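Local coordinates for protein hydroxylase (PDB 2OR0) that probably oxidises its substrate with molecular oxygen and reduced flavin, as a hydroxylase related to the acyl-CoA dehydrogenases, at residues F81-M86 and A307-L312; G257-V262 and A343-A348; I263-G268 and R375-G380. All coordinates share one frame; numbering follows the deposited sequence.

Contact 1: residues F81-M86 and A307-L312; sequences FAETVM and ASRVSL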
loop_
_atom_site.group_PDB
_atom_site.type_symbol
_atom_site.label_atom_id
_atom_site.label_comp_id
_atom_site.label_asym_id
_atom_site.label_seq_id
_atom_site.Cartn_x
_atom_site.Cartn_y
_atom_site.Cartn_z
ATOM N N PHE A 81 11.929 -1.397 -2.178
ATOM C CA PHE A 81 10.662 -0.697 -2.002
ATOM C C PHE A 81 9.992 -1.192 -0.693
ATOM O O PHE A 81 9.651 -0.398 0.168
ATOM C CB PHE A 81 9.729 -0.965 -3.193
ATOM C CG PHE A 81 8.311 -0.402 -3.009
ATOM C CD1 PHE A 81 8.096 0.967 -2.974
ATOM C CD2 PHE A 81 7.221 -1.249 -2.877
ATOM C CE1 PHE A 81 6.820 1.490 -2.821
ATOM C CE2 PHE A 81 5.926 -0.741 -2.749
ATOM C CZ PHE A 81 5.728 0.634 -2.718
ATOM N N ALA A 82 9.837 -2.503 -0.556
ATOM C CA ALA A 82 9.145 -3.075 0.585
ATOM C C ALA A 82 9.807 -2.645 1.896
ATOM O O ALA A 82 9.127 -2.193 2.814
ATOM C CB ALA A 82 9.076 -4.577 0.466
ATOM N N GLU A 83 11.137 -2.732 1.963
ATOM C CA GLU A 83 11.855 -2.390 3.183
ATOM C C GLU A 83 11.768 -0.913 3.525
ATOM O O GLU A 83 11.739 -0.548 4.721
ATOM C CB GLU A 83 13.334 -2.831 3.097
ATOM C CG GLU A 83 13.517 -4.366 3.152
ATOM C CD GLU A 83 14.958 -4.850 2.832
ATOM O OE1 GLU A 83 15.811 -4.063 2.362
ATOM O OE2 GLU A 83 15.216 -6.059 3.025
ATOM N N THR A 84 11.756 -0.062 2.495
ATOM C CA THR A 84 11.644 1.375 2.719
ATOM C C THR A 84 10.260 1.737 3.302
ATOM O O THR A 84 10.170 2.508 4.252
ATOM C CB THR A 84 11.916 2.194 1.428
ATOM O OG1 THR A 84 13.137 1.728 0.814
ATOM C CG2 THR A 84 12.036 3.678 1.778
ATOM N N VAL A 85 9.201 1.194 2.712
ATOM C CA VAL A 85 7.839 1.359 3.231
ATOM C C VAL A 85 7.770 0.914 4.710
ATOM O O VAL A 85 7.310 1.671 5.577
ATOM C CB VAL A 85 6.841 0.566 2.387
ATOM C CG1 VAL A 85 5.445 0.551 3.038
ATOM C CG2 VAL A 85 6.757 1.145 0.961
HETATM N N MSE A 86 8.257 -0.300 4.989
HETATM C CA MSE A 86 8.294 -0.791 6.357
HETATM C C MSE A 86 9.042 0.164 7.253
HETATM O O MSE A 86 8.639 0.383 8.372
HETATM C CB MSE A 86 8.925 -2.174 6.434
HETATM C CG MSE A 86 8.114 -3.255 5.835
HETATM SE SE MSE A 86 9.104 -4.958 5.874
HETATM C CE MSE A 86 8.009 -6.060 4.743
ATOM N N ALA A 307 8.493 -13.230 10.754
ATOM C CA ALA A 307 8.058 -14.202 9.754
ATOM C C ALA A 307 7.257 -13.549 8.614
ATOM O O ALA A 307 7.360 -13.984 7.451
ATOM C CB ALA A 307 7.290 -15.350 10.356
ATOM N N SER A 308 6.503 -12.498 8.942
ATOM C CA SER A 308 5.700 -11.789 7.924
ATOM C C SER A 308 6.574 -10.966 7.001
ATOM O O SER A 308 6.401 -11.017 5.765
ATOM C CB SER A 308 4.650 -10.887 8.575
ATOM O OG SER A 308 3.689 -11.668 9.284
ATOM N N ARG A 309 7.484 -10.191 7.594
ATOM C CA ARG A 309 8.436 -9.371 6.839
ATOM C C ARG A 309 9.201 -10.237 5.813
ATOM O O ARG A 309 9.198 -9.922 4.618
ATOM C CB ARG A 309 9.416 -8.657 7.778
ATOM C CG ARG A 309 10.671 -8.069 7.060
ATOM C CD ARG A 309 11.696 -7.530 8.082
ATOM N NE ARG A 309 11.389 -6.151 8.508
ATOM C CZ ARG A 309 11.919 -5.061 7.967
ATOM N NH1 ARG A 309 12.815 -5.175 6.988
ATOM N NH2 ARG A 309 11.570 -3.861 8.415
ATOM N N VAL A 310 9.793 -11.341 6.267
ATOM C CA VAL A 310 10.651 -12.165 5.404
ATOM C C VAL A 310 9.849 -12.874 4.340
ATOM O O VAL A 310 10.281 -12.931 3.189
ATOM C CB VAL A 310 11.573 -13.179 6.185
ATOM C CG1 VAL A 310 12.385 -12.448 7.284
ATOM C CG2 VAL A 310 10.776 -14.286 6.783
ATOM N N SER A 311 8.676 -13.382 4.721
ATOM C CA SER A 311 7.791 -14.074 3.787
ATOM C C SER A 311 7.330 -13.219 2.629
ATOM O O SER A 311 7.345 -13.659 1.491
ATOM C CB SER A 311 6.559 -14.588 4.517
ATOM O OG SER A 311 6.964 -15.669 5.304
ATOM N N LEU A 312 6.864 -12.023 2.943
ATOM C CA LEU A 312 6.360 -11.084 1.934
ATOM C C LEU A 312 7.455 -10.742 0.910
ATOM O O LEU A 312 7.236 -10.730 -0.318
ATOM C CB LEU A 312 5.872 -9.780 2.613
ATOM C CG LEU A 312 5.299 -8.712 1.656
ATOM C CD1 LEU A 312 3.975 -9.087 0.986
ATOM C CD2 LEU A 312 5.168 -7.360 2.343
HETATM O O HOH W 1 12.791 -1.968 6.743
HETATM O O HOH W 2 14.127 -7.124 5.267
#
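E83 OE2 is gripped by two donors: R79, one turn earlier on its own helix, makes a salt bridge to it, and a water donates a hydrogen bond to it at 2.7 Å. That same water accepts from R309 NH1 at 2.9 Å and so spans the gap to the partner helix. Carboxylate and guanidinium do not meet directly, since E83 OE2 and R309 NH1 are 4.7 Å apart. A second water donates to the backbone oxygen E83 O at 2.7 Å and accepts a hydrogen bond from R309 NH2. Both waters lie in the plane of the guanidinium, at its edge.

One face of that flat group is taken by M86, modelled as selenomethionine: its SE sits over the centre of the plane, 3.5 Å from R309 CZ. R309 reaches this place by leaving its helix with CG anti to the backbone N (chi1 165°) and then bending at chi3 (-84°), which lays the guanidinium across the extended M86 chain. Beyond the selenium, M86 CE runs on to meet L312 CD2 at 3.9 Å, the apolar end of the contact. R309 NE points elsewhere, into a salt bridge with E267. With a leucine in its place, E267 would probably be left without its charged mate and both waters without a donor, while the selenium would lose its flat platform.

The helix axes stay 11.2 Å apart and run at 152°, wide enough for long side chains and water to fill the space between them. In this arrangement helix 78-91 of the N-terminal helical region packs against helix 292-324 of the C-terminal helical bundle, as in the acyl-CoA dehydrogenase fold.

Contact 2: residues G257-V262 and A343-A348; sequences GITAAV and AAAWRA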
loop_
_atom_site.group_PDB
_atom_site.type_symbol
_atom_site.label_atom_id
_atom_site.label_comp_id
_atom_site.label_asym_id
_atom_site.label_seq_id
_atom_site.Cartn_x
_atom_site.Cartn_y
_atom_site.Cartn_z
ATOM N N GLY A 257 3.179 -2.887 -1.323
ATOM C CA GLY A 257 3.278 -1.660 -0.554
ATOM C C GLY A 257 2.323 -1.610 0.625
ATOM O O GLY A 257 2.668 -1.100 1.703
ATOM N N ILE A 258 1.120 -2.127 0.414
ATOM C CA ILE A 258 0.054 -2.075 1.405
ATOM C C ILE A 258 0.380 -3.016 2.605
ATOM O O ILE A 258 0.325 -2.607 3.745
ATOM C CB ILE A 258 -1.312 -2.464 0.749
ATOM C CG1 ILE A 258 -1.838 -1.293 -0.103
ATOM C CG2 ILE A 258 -2.323 -2.836 1.794
ATOM C CD1 ILE A 258 -2.929 -1.690 -1.070
ATOM N N THR A 259 0.715 -4.263 2.308
ATOM C CA THR A 259 1.100 -5.237 3.335
ATOM C C THR A 259 2.442 -4.887 3.991
ATOM O O THR A 259 2.584 -5.006 5.211
ATOM C CB THR A 259 1.055 -6.652 2.771
ATOM O OG1 THR A 259 -0.261 -6.861 2.258
ATOM C CG2 THR A 259 1.343 -7.707 3.848
ATOM N N ALA A 260 3.402 -4.380 3.216
ATOM C CA ALA A 260 4.623 -3.826 3.829
ATOM C C ALA A 260 4.319 -2.734 4.858
ATOM O O ALA A 260 4.899 -2.720 5.944
ATOM C CB ALA A 260 5.593 -3.308 2.765
ATOM N N ALA A 261 3.404 -1.815 4.525
ATOM C CA ALA A 261 2.997 -0.765 5.461
ATOM C C ALA A 261 2.412 -1.364 6.720
ATOM O O ALA A 261 2.826 -0.982 7.799
ATOM C CB ALA A 261 2.008 0.212 4.806
ATOM N N VAL A 262 1.504 -2.337 6.590
ATOM C CA VAL A 262 0.957 -3.024 7.760
ATOM C C VAL A 262 2.075 -3.688 8.612
ATOM O O VAL A 262 2.085 -3.574 9.837
ATOM C CB VAL A 262 -0.114 -4.061 7.376
ATOM C CG1 VAL A 262 -0.525 -4.915 8.596
ATOM C CG2 VAL A 262 -1.370 -3.346 6.773
ATOM N N ALA A 343 -1.617 -13.710 4.313
ATOM C CA ALA A 343 -1.183 -14.335 5.593
ATOM C C ALA A 343 -0.183 -13.484 6.365
ATOM O O ALA A 343 -0.224 -13.449 7.615
ATOM C CB ALA A 343 -0.583 -15.712 5.326
ATOM N N ALA A 344 0.725 -12.818 5.643
ATOM C CA ALA A 344 1.705 -11.951 6.283
ATOM C C ALA A 344 1.038 -10.774 7.035
ATOM O O ALA A 344 1.452 -10.447 8.148
ATOM C CB ALA A 344 2.716 -11.417 5.276
ATOM N N ALA A 345 0.043 -10.126 6.415
ATOM C CA ALA A 345 -0.697 -9.049 7.103
ATOM C C ALA A 345 -1.385 -9.573 8.379
ATOM O O ALA A 345 -1.254 -8.978 9.448
ATOM C CB ALA A 345 -1.726 -8.390 6.166
ATOM N N TRP A 346 -2.084 -10.694 8.262
ATOM C CA TRP A 346 -2.851 -11.223 9.366
ATOM C C TRP A 346 -1.957 -11.650 10.563
ATOM O O TRP A 346 -2.281 -11.365 11.723
ATOM C CB TRP A 346 -3.715 -12.400 8.911
ATOM C CG TRP A 346 -4.993 -11.950 8.177
ATOM C CD1 TRP A 346 -5.091 -11.443 6.878
ATOM C CD2 TRP A 346 -6.334 -11.955 8.702
ATOM N NE1 TRP A 346 -6.427 -11.181 6.575
ATOM C CE2 TRP A 346 -7.195 -11.463 7.678
ATOM C CE3 TRP A 346 -6.893 -12.351 9.930
ATOM C CZ2 TRP A 346 -8.576 -11.357 7.852
ATOM C CZ3 TRP A 346 -8.287 -12.234 10.108
ATOM C CH2 TRP A 346 -9.102 -11.743 9.069
ATOM N N ARG A 347 -0.853 -12.331 10.247
ATOM C CA ARG A 347 0.114 -12.808 11.236
ATOM C C ARG A 347 0.652 -11.641 12.069
ATOM O O ARG A 347 0.719 -11.723 13.284
ATOM C CB ARG A 347 1.271 -13.577 10.537
ATOM C CG ARG A 347 2.202 -14.364 11.503
ATOM C CD ARG A 347 3.319 -15.107 10.727
ATOM N NE ARG A 347 2.767 -15.952 9.656
ATOM C CZ ARG A 347 2.854 -15.696 8.348
ATOM N NH1 ARG A 347 3.501 -14.627 7.896
ATOM N NH2 ARG A 347 2.300 -16.519 7.490
ATOM N N ALA A 348 1.013 -10.566 11.391
ATOM C CA ALA A 348 1.636 -9.401 12.002
ATOM C C ALA A 348 0.624 -8.667 12.868
ATOM O O ALA A 348 0.917 -8.301 14.009
ATOM C CB ALA A 348 2.172 -8.498 10.921
#
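This is a buried, close packing of two nearly parallel helices, 250-277 and 331-356, inside the C-terminal helical bundle of the acyl-CoA dehydrogenase fold. The axes of the two short segments come within 9.2 Å at an angle of 15°, and T259 and A345 bring their CA atoms to 5.7 Å. Such an approach is possible because the touching residues of the second helix are both alanines.

T259 makes the shortest contacts, with its methyl. CG2 stands anti to the backbone N, with OG1 beside that N and anti to the carbonyl carbon (chi1 -56°). The methyl pokes at the partner's backbone: A345 N and A345 CB lie 3.8 and 3.9 Å from T259 CG2. It also reaches A344 CB, at 4.2 Å. One turn on, V262 CG1 rests near the carbonyl oxygen A345 O at 4.2 Å, with the methyl of A345 a little further off.

The hydroxyl of T259 takes no part in this packing, being hydrogen-bonded to Q341 and H386. The threonine thus divides its chemistry: its polar branch is satisfied there, while methyl-to-methyl and methyl-to-backbone packing joins the segments, held by shape and burial rather than charge.

Contact 3: residues I263-G268 and R375-G380; sequences IGITEG and RDAHAG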
loop_
_atom_site.group_PDB
_atom_site.type_symbol
_atom_site.label_atom_id
_atom_site.label_comp_id
_atom_site.label_asym_id
_atom_site.label_seq_id
_atom_site.Cartn_x
_atom_site.Cartn_y
_atom_site.Cartn_z
ATOM N N ILE A 263 3.007 -4.381 7.951
ATOM C CA ILE A 263 4.102 -5.008 8.666
ATOM C C ILE A 263 4.955 -4.008 9.441
ATOM O O ILE A 263 5.217 -4.220 10.610
ATOM C CB ILE A 263 4.938 -5.967 7.758
ATOM C CG1 ILE A 263 4.027 -7.139 7.313
ATOM C CG2 ILE A 263 6.113 -6.511 8.555
ATOM C CD1 ILE A 263 4.578 -8.023 6.153
ATOM N N GLY A 264 5.371 -2.925 8.792
ATOM C CA GLY A 264 6.165 -1.896 9.449
ATOM C C GLY A 264 5.419 -1.177 10.556
ATOM O O GLY A 264 6.015 -0.774 11.575
ATOM N N ILE A 265 4.105 -1.014 10.384
ATOM C CA ILE A 265 3.296 -0.468 11.471
ATOM C C ILE A 265 3.387 -1.365 12.721
ATOM O O ILE A 265 3.526 -0.879 13.815
ATOM C CB ILE A 265 1.797 -0.235 11.047
ATOM C CG1 ILE A 265 1.713 0.954 10.099
ATOM C CG2 ILE A 265 0.916 -0.001 12.277
ATOM C CD1 ILE A 265 0.444 0.953 9.161
ATOM N N THR A 266 3.296 -2.671 12.547
ATOM C CA THR A 266 3.341 -3.564 13.702
ATOM C C THR A 266 4.729 -3.585 14.313
ATOM O O THR A 266 4.856 -3.742 15.510
ATOM C CB THR A 266 2.853 -4.994 13.377
ATOM O OG1 THR A 266 3.750 -5.642 12.460
ATOM C CG2 THR A 266 1.429 -4.951 12.785
ATOM N N GLU A 267 5.752 -3.361 13.489
ATOM C CA GLU A 267 7.124 -3.218 13.963
ATOM C C GLU A 267 7.306 -1.929 14.790
ATOM O O GLU A 267 7.963 -1.945 15.830
ATOM C CB GLU A 267 8.101 -3.276 12.776
ATOM C CG GLU A 267 8.336 -4.676 12.257
ATOM C CD GLU A 267 9.151 -4.751 10.956
ATOM O OE1 GLU A 267 9.382 -3.714 10.296
ATOM O OE2 GLU A 267 9.529 -5.884 10.582
ATOM N N GLY A 268 6.705 -0.828 14.341
ATOM C CA GLY A 268 6.544 0.371 15.158
ATOM C C GLY A 268 5.865 0.132 16.512
ATOM O O GLY A 268 6.339 0.637 17.520
ATOM N N ARG A 375 -3.964 0.739 16.334
ATOM C CA ARG A 375 -5.195 1.062 15.575
ATOM C C ARG A 375 -4.886 1.147 14.072
ATOM O O ARG A 375 -5.670 0.675 13.254
ATOM C CB ARG A 375 -5.813 2.388 16.053
ATOM C CG ARG A 375 -6.393 2.348 17.506
ATOM C CD ARG A 375 -7.016 3.714 17.909
ATOM N NE ARG A 375 -6.001 4.742 18.165
ATOM C CZ ARG A 375 -5.713 5.743 17.337
ATOM N NH1 ARG A 375 -6.332 5.844 16.167
ATOM N NH2 ARG A 375 -4.788 6.642 17.671
ATOM N N ASP A 376 -3.753 1.760 13.714
ATOM C CA ASP A 376 -3.343 1.825 12.293
ATOM C C ASP A 376 -3.259 0.424 11.657
ATOM O O ASP A 376 -3.664 0.208 10.500
ATOM C CB ASP A 376 -1.985 2.522 12.142
ATOM C CG ASP A 376 -2.017 4.012 12.488
ATOM O OD1 ASP A 376 -3.111 4.641 12.588
ATOM O OD2 ASP A 376 -0.906 4.585 12.666
ATOM N N ALA A 377 -2.720 -0.538 12.394
ATOM C CA ALA A 377 -2.548 -1.882 11.842
ATOM C C ALA A 377 -3.904 -2.485 11.534
ATOM O O ALA A 377 -4.084 -3.097 10.507
ATOM C CB ALA A 377 -1.763 -2.805 12.815
ATOM N N HIS A 378 -4.840 -2.347 12.463
ATOM C CA HIS A 378 -6.241 -2.783 12.248
ATOM C C HIS A 378 -6.962 -2.060 11.114
ATOM O O HIS A 378 -7.674 -2.691 10.337
ATOM C CB HIS A 378 -7.029 -2.684 13.551
ATOM C CG HIS A 378 -6.681 -3.777 14.489
ATOM N ND1 HIS A 378 -7.163 -5.058 14.340
ATOM C CD2 HIS A 378 -5.810 -3.819 15.520
ATOM C CE1 HIS A 378 -6.640 -5.832 15.276
ATOM N NE2 HIS A 378 -5.802 -5.106 15.992
ATOM N N ALA A 379 -6.804 -0.753 11.024
ATOM C CA ALA A 379 -7.317 -0.048 9.829
ATOM C C ALA A 379 -6.734 -0.629 8.546
ATOM O O ALA A 379 -7.479 -0.914 7.607
ATOM C CB ALA A 379 -7.008 1.397 9.896
ATOM N N GLY A 380 -5.402 -0.785 8.493
ATOM C CA GLY A 380 -4.759 -1.403 7.313
ATOM C C GLY A 380 -5.258 -2.805 6.962
ATOM O O GLY A 380 -5.397 -3.158 5.784
#
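I265 packs its CG2 methyl against the backbone of A377, 3.7 Å from A377 N, and against the CB of D376 at 3.8 Å. CG2 can do this because it stands anti to the backbone N of I265, while the longer branch, CG1, lies beside that N (chi1 -72°). The end of that branch, I265 CD1, also comes within 4.2 Å of D376 CB, so both methyls of the isoleucine lie along the same side of that methylene. The side chains of I265 and D376 cross at about a right angle, and the carboxylate is carried clear of the isoleucine: D376 OD1 accepts from the backbone N of L204, in the loop before strand 210-214.

A377 is the other half of the joint. Its CB rests in the notch formed by two methyls, with I265 CG2 3.9 Å away and T266 CG2 at 3.8 Å. The helices run antiparallel, at 163° with their axes 8.9 Å apart, and I265 and A377 are the closest pair along the backbone. Within the C-terminal helical bundle of the acyl-CoA dehydrogenase fold, this packs the long helix 250-277 against the short helix 370-381, which follows helix 331-356 in the chain.

T266 turns its CG2 outward because its OG1 is tucked between the backbone N and the carbonyl carbon (chi1 66°). There the hydroxyl folds back over its own helix and donates to I263 O at 2.8 Å. I263 O also accepts the backbone N-H of E267, so it is gripped twice. The T266 side chain also touches A348 and A352 of helix 331-356. At the far end of the second segment, G380 O accepts from H386 ND1.

Overall arrangement
Helix 250-277 ties the set together. Contacts 2 and 3 use successive turns of it, 257-262 and 263-268, with their centres 8 Å apart, and V262 CG2 packs 3.9 Å from G380 C between them. Contact 1 lies 8 Å from contact 2 and 13 Å from contact 3, centre to centre. It is stitched to contact 2 by the probable hydrogen bond from S308 OG to A344 O (2.8 Å), and to contact 3 by the R309-E267 salt bridge and by L312 CD2 on I263 CD1 (3.9 Å). Helices 78-91, 292-324, 331-356 and 370-381 thus gather round helix 250-277, with charge, water and a selenomethionine in contact 1 and mainly methyl packing in contacts 2 and 3.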